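Acyl carrier protein (Leishmania major, PDB 5ZWT) probably carries growing acyl chains on a phosphopantetheine arm during fatty acid biosynthesis. Local coordinates at residues 16-21 with 44-49. The protein carries 1 engineered substitution. Residues are numbered along the deposited sequence; the frame is centred on the assembly and turned at random.
Sequences KNFEKV and VEVVFA
Phe18 reaches from the loop 16-21 to the helical segment 44-49, where its ring meets Val46 over one face and a carboxylate oxygen of Glu45 at its edge. The two backbones come nearest at Phe18 and Val46, whose CA atoms are 7.1 Å apart. From CB, which points toward the helix, CG stands opposite the backbone N and beside the carbonyl carbon (chi1 -173°), and this torsion puts the ring against Val46. CG, at the root of the ring, already lies 3.7 Å from Val46 CG2, and CD2 comes slightly closer to the same methyl, at 3.6 Å. CE2 still touches it, whereas CE1 and CZ have moved on to Glu45 CB, each 3.8 Å away; this CB lies outside the CE1-CZ side of the ring, on the face that Val46 covers. The Val46 methyl is offset from the ring centre toward the CG-CD2 side, in a CH-pi contact with CG2 3.7 Å from the centroid and 15° off the ring normal. Beyond CG the Glu45 chain runs on extended, crossing the Phe18 side chain at about a right angle. Its OE2 approaches CZ at 3.3 Å in the plane of the ring, probably favourably, since the C-H edge is the electron-poor part of the ring. The carboxylate is turned 79° from the ring plane. Phe18 also opens a type I beta turn ending at Val21, closed by a hydrogen bond of 3.0 Å from Val21 N to Phe18 O. The Phe18 side chain also touches Asp42, one turn before Val46 on helix 40-53, while Val21 packs on Val15 of helix 3-16 and Ala49 on Val14. Within the helical fold of an acyl carrier protein, the contact joins the start of the loop after helix 3-16 to the flank of helix 40-53.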
ATOM      1  N   LYS A  16      -6.270   3.532 -15.363  1.00 31.38           N
ATOM      2  CA  LYS A  16      -6.588   4.872 -15.852  1.00 33.94           C
ATOM      3  C   LYS A  16      -5.557   5.344 -16.868  1.00 35.75           C
ATOM      4  O   LYS A  16      -5.881   6.085 -17.805  1.00 36.36           O
ATOM      5  CB  LYS A  16      -6.653   5.839 -14.674  1.00 32.42           C
ATOM      6  CG  LYS A  16      -7.985   5.840 -13.913  1.00 32.95           C
ATOM      7  CD  LYS A  16      -7.807   6.501 -12.540  1.00 33.23           C
ATOM      8  CE  LYS A  16      -9.132   6.467 -11.749  1.00 33.92           C
ATOM      9  NZ  LYS A  16      -9.088   7.169 -10.435  1.00 35.12           N
ATOM     10  N   ASN A  17      -4.299   4.971 -16.666  1.00 37.76           N
ATOM     11  CA  ASN A  17      -3.223   5.435 -17.532  1.00 40.54           C
ATOM     12  C   ASN A  17      -3.055   4.591 -18.780  1.00 39.12           C
ATOM     13  O   ASN A  17      -2.207   4.920 -19.619  1.00 39.20           O
ATOM     14  CB  ASN A  17      -1.913   5.493 -16.749  1.00 44.18           C
ATOM     15  CG  ASN A  17      -1.828   6.736 -15.888  1.00 46.95           C
ATOM     16  OD1 ASN A  17      -2.498   6.846 -14.862  1.00 48.65           O
ATOM     17  ND2 ASN A  17      -1.034   7.696 -16.325  1.00 49.74           N
ATOM     18  N   PHE A  18      -3.816   3.507 -18.918  1.00 37.01           N
ATOM     19  CA  PHE A  18      -3.752   2.705 -20.129  1.00 37.32           C
ATOM     20  C   PHE A  18      -4.379   3.431 -21.313  1.00 37.48           C
ATOM     21  O   PHE A  18      -5.464   4.021 -21.199  1.00 34.58           O
ATOM     22  CB  PHE A  18      -4.432   1.351 -19.925  1.00 36.98           C
ATOM     23  CG  PHE A  18      -4.247   0.423 -21.077  1.00 37.96           C
ATOM     24  CD1 PHE A  18      -3.014  -0.149 -21.323  1.00 38.05           C
ATOM     25  CD2 PHE A  18      -5.310   0.095 -21.899  1.00 38.29           C
ATOM     26  CE1 PHE A  18      -2.828  -1.013 -22.390  1.00 39.60           C
ATOM     27  CE2 PHE A  18      -5.135  -0.775 -22.967  1.00 38.60           C
ATOM     28  CZ  PHE A  18      -3.890  -1.329 -23.212  1.00 39.20           C
ATOM     29  N   GLU A  19      -3.709   3.316 -22.473  1.00 38.05           N
ATOM     30  CA  GLU A  19      -3.993   4.171 -23.625  1.00 40.14           C
ATOM     31  C   GLU A  19      -5.355   3.891 -24.252  1.00 42.24           C
ATOM     32  O   GLU A  19      -5.879   4.745 -24.977  1.00 45.95           O
ATOM     33  CB  GLU A  19      -2.882   4.042 -24.680  1.00 41.12           C
ATOM     34  CG  GLU A  19      -2.213   2.675 -24.782  1.00 39.73           C
ATOM     35  N   LYS A  20      -5.898   2.686 -24.091  1.00 39.84           N
ATOM     36  CA  LYS A  20      -7.202   2.383 -24.665  1.00 38.96           C
ATOM     37  C   LYS A  20      -8.355   2.581 -23.674  1.00 36.73           C
ATOM     38  O   LYS A  20      -9.499   2.266 -24.017  1.00 37.14           O
ATOM     39  CB  LYS A  20      -7.197   0.964 -25.241  1.00 38.86           C
ATOM     40  CG  LYS A  20      -6.093   0.740 -26.310  1.00 38.77           C
ATOM     41  N   VAL A  21      -8.073   3.105 -22.474  1.00 34.79           N
ATOM     42  CA  VAL A  21      -9.046   3.329 -21.398  1.00 34.14           C
ATOM     43  C   VAL A  21      -9.368   4.817 -21.294  1.00 33.81           C
ATOM     44  O   VAL A  21      -8.458   5.652 -21.283  1.00 32.15           O
ATOM     45  CB  VAL A  21      -8.504   2.833 -20.040  1.00 33.42           C
ATOM     46  CG1 VAL A  21      -9.407   3.271 -18.893  1.00 32.93           C
ATOM     47  CG2 VAL A  21      -8.346   1.323 -20.026  1.00 33.11           C
ATOM     48  N   VAL A  44      -5.315  -8.205 -21.875  1.00 31.23           N
ATOM     49  CA  VAL A  44      -4.008  -8.822 -21.702  1.00 33.72           C
ATOM     50  C   VAL A  44      -2.943  -7.760 -21.448  1.00 32.31           C
ATOM     51  O   VAL A  44      -2.066  -7.930 -20.588  1.00 32.93           O
ATOM     52  CB  VAL A  44      -3.673  -9.675 -22.942  1.00 34.16           C
ATOM     53  CG1 VAL A  44      -2.220  -9.834 -23.065  1.00 35.56           C
ATOM     54  CG2 VAL A  44      -4.385 -11.046 -22.869  1.00 36.06           C
ATOM     55  N   GLU A  45      -2.981  -6.655 -22.197  1.00 31.97           N
ATOM     56  CA  GLU A  45      -1.970  -5.633 -21.966  1.00 32.28           C
ATOM     57  C   GLU A  45      -2.206  -4.930 -20.643  1.00 30.48           C
ATOM     58  O   GLU A  45      -1.249  -4.510 -19.987  1.00 29.65           O
ATOM     59  CB  GLU A  45      -1.939  -4.624 -23.109  1.00 34.29           C
ATOM     60  CG  GLU A  45      -2.076  -5.233 -24.481  1.00 37.99           C
ATOM     61  CD  GLU A  45      -1.868  -4.219 -25.582  1.00 40.99           C
ATOM     62  OE1 GLU A  45      -0.955  -4.411 -26.421  1.00 42.09           O
ATOM     63  OE2 GLU A  45      -2.623  -3.223 -25.603  1.00 41.89           O
ATOM     64  N   VAL A  46      -3.460  -4.815 -20.217  1.00 30.04           N
ATOM     65  CA  VAL A  46      -3.738  -4.248 -18.898  1.00 29.34           C
ATOM     66  C   VAL A  46      -3.238  -5.189 -17.804  1.00 30.58           C
ATOM     67  O   VAL A  46      -2.619  -4.757 -16.823  1.00 29.39           O
ATOM     68  CB  VAL A  46      -5.246  -3.951 -18.771  1.00 29.65           C
ATOM     69  CG1 VAL A  46      -5.635  -3.702 -17.362  1.00 29.56           C
ATOM     70  CG2 VAL A  46      -5.593  -2.737 -19.648  1.00 28.62           C
ATOM     71  N   VAL A  47      -3.515  -6.492 -17.951  1.00 30.65           N
ATOM     72  CA  VAL A  47      -2.995  -7.493 -17.019  1.00 32.92           C
ATOM     73  C   VAL A  47      -1.464  -7.439 -16.968  1.00 34.64           C
ATOM     74  O   VAL A  47      -0.856  -7.519 -15.891  1.00 34.07           O
ATOM     75  CB  VAL A  47      -3.510  -8.890 -17.421  1.00 34.04           C
ATOM     76  CG1 VAL A  47      -2.745  -9.984 -16.695  1.00 34.82           C
ATOM     77  CG2 VAL A  47      -5.000  -9.010 -17.142  1.00 33.53           C
ATOM     78  N   PHE A  48      -0.814  -7.280 -18.126  1.00 34.97           N
ATOM     79  CA  PHE A  48       0.647  -7.203 -18.124  1.00 36.48           C
ATOM     80  C   PHE A  48       1.130  -5.964 -17.373  1.00 35.96           C
ATOM     81  O   PHE A  48       2.091  -6.038 -16.596  1.00 36.19           O
ATOM     82  CB  PHE A  48       1.182  -7.223 -19.560  1.00 37.02           C
ATOM     83  CG  PHE A  48       2.692  -6.998 -19.673  1.00 35.34           C
ATOM     84  CD1 PHE A  48       3.587  -8.018 -19.389  1.00 35.29           C
ATOM     85  CD2 PHE A  48       3.194  -5.783 -20.090  1.00 35.87           C
ATOM     86  CE1 PHE A  48       4.977  -7.818 -19.510  1.00 36.06           C
ATOM     87  CE2 PHE A  48       4.582  -5.563 -20.197  1.00 36.49           C
ATOM     88  CZ  PHE A  48       5.464  -6.581 -19.913  1.00 36.18           C
ATOM     89  N   ALA A  49       0.458  -4.819 -17.560  1.00 35.16           N
ATOM     90  CA  ALA A  49       0.846  -3.617 -16.824  1.00 34.16           C
ATOM     91  C   ALA A  49       0.639  -3.785 -15.323  1.00 34.82           C
ATOM     92  O   ALA A  49       1.389  -3.204 -14.514  1.00 32.72           O
ATOM     93  CB  ALA A  49       0.075  -2.407 -17.341  1.00 33.81           C
TER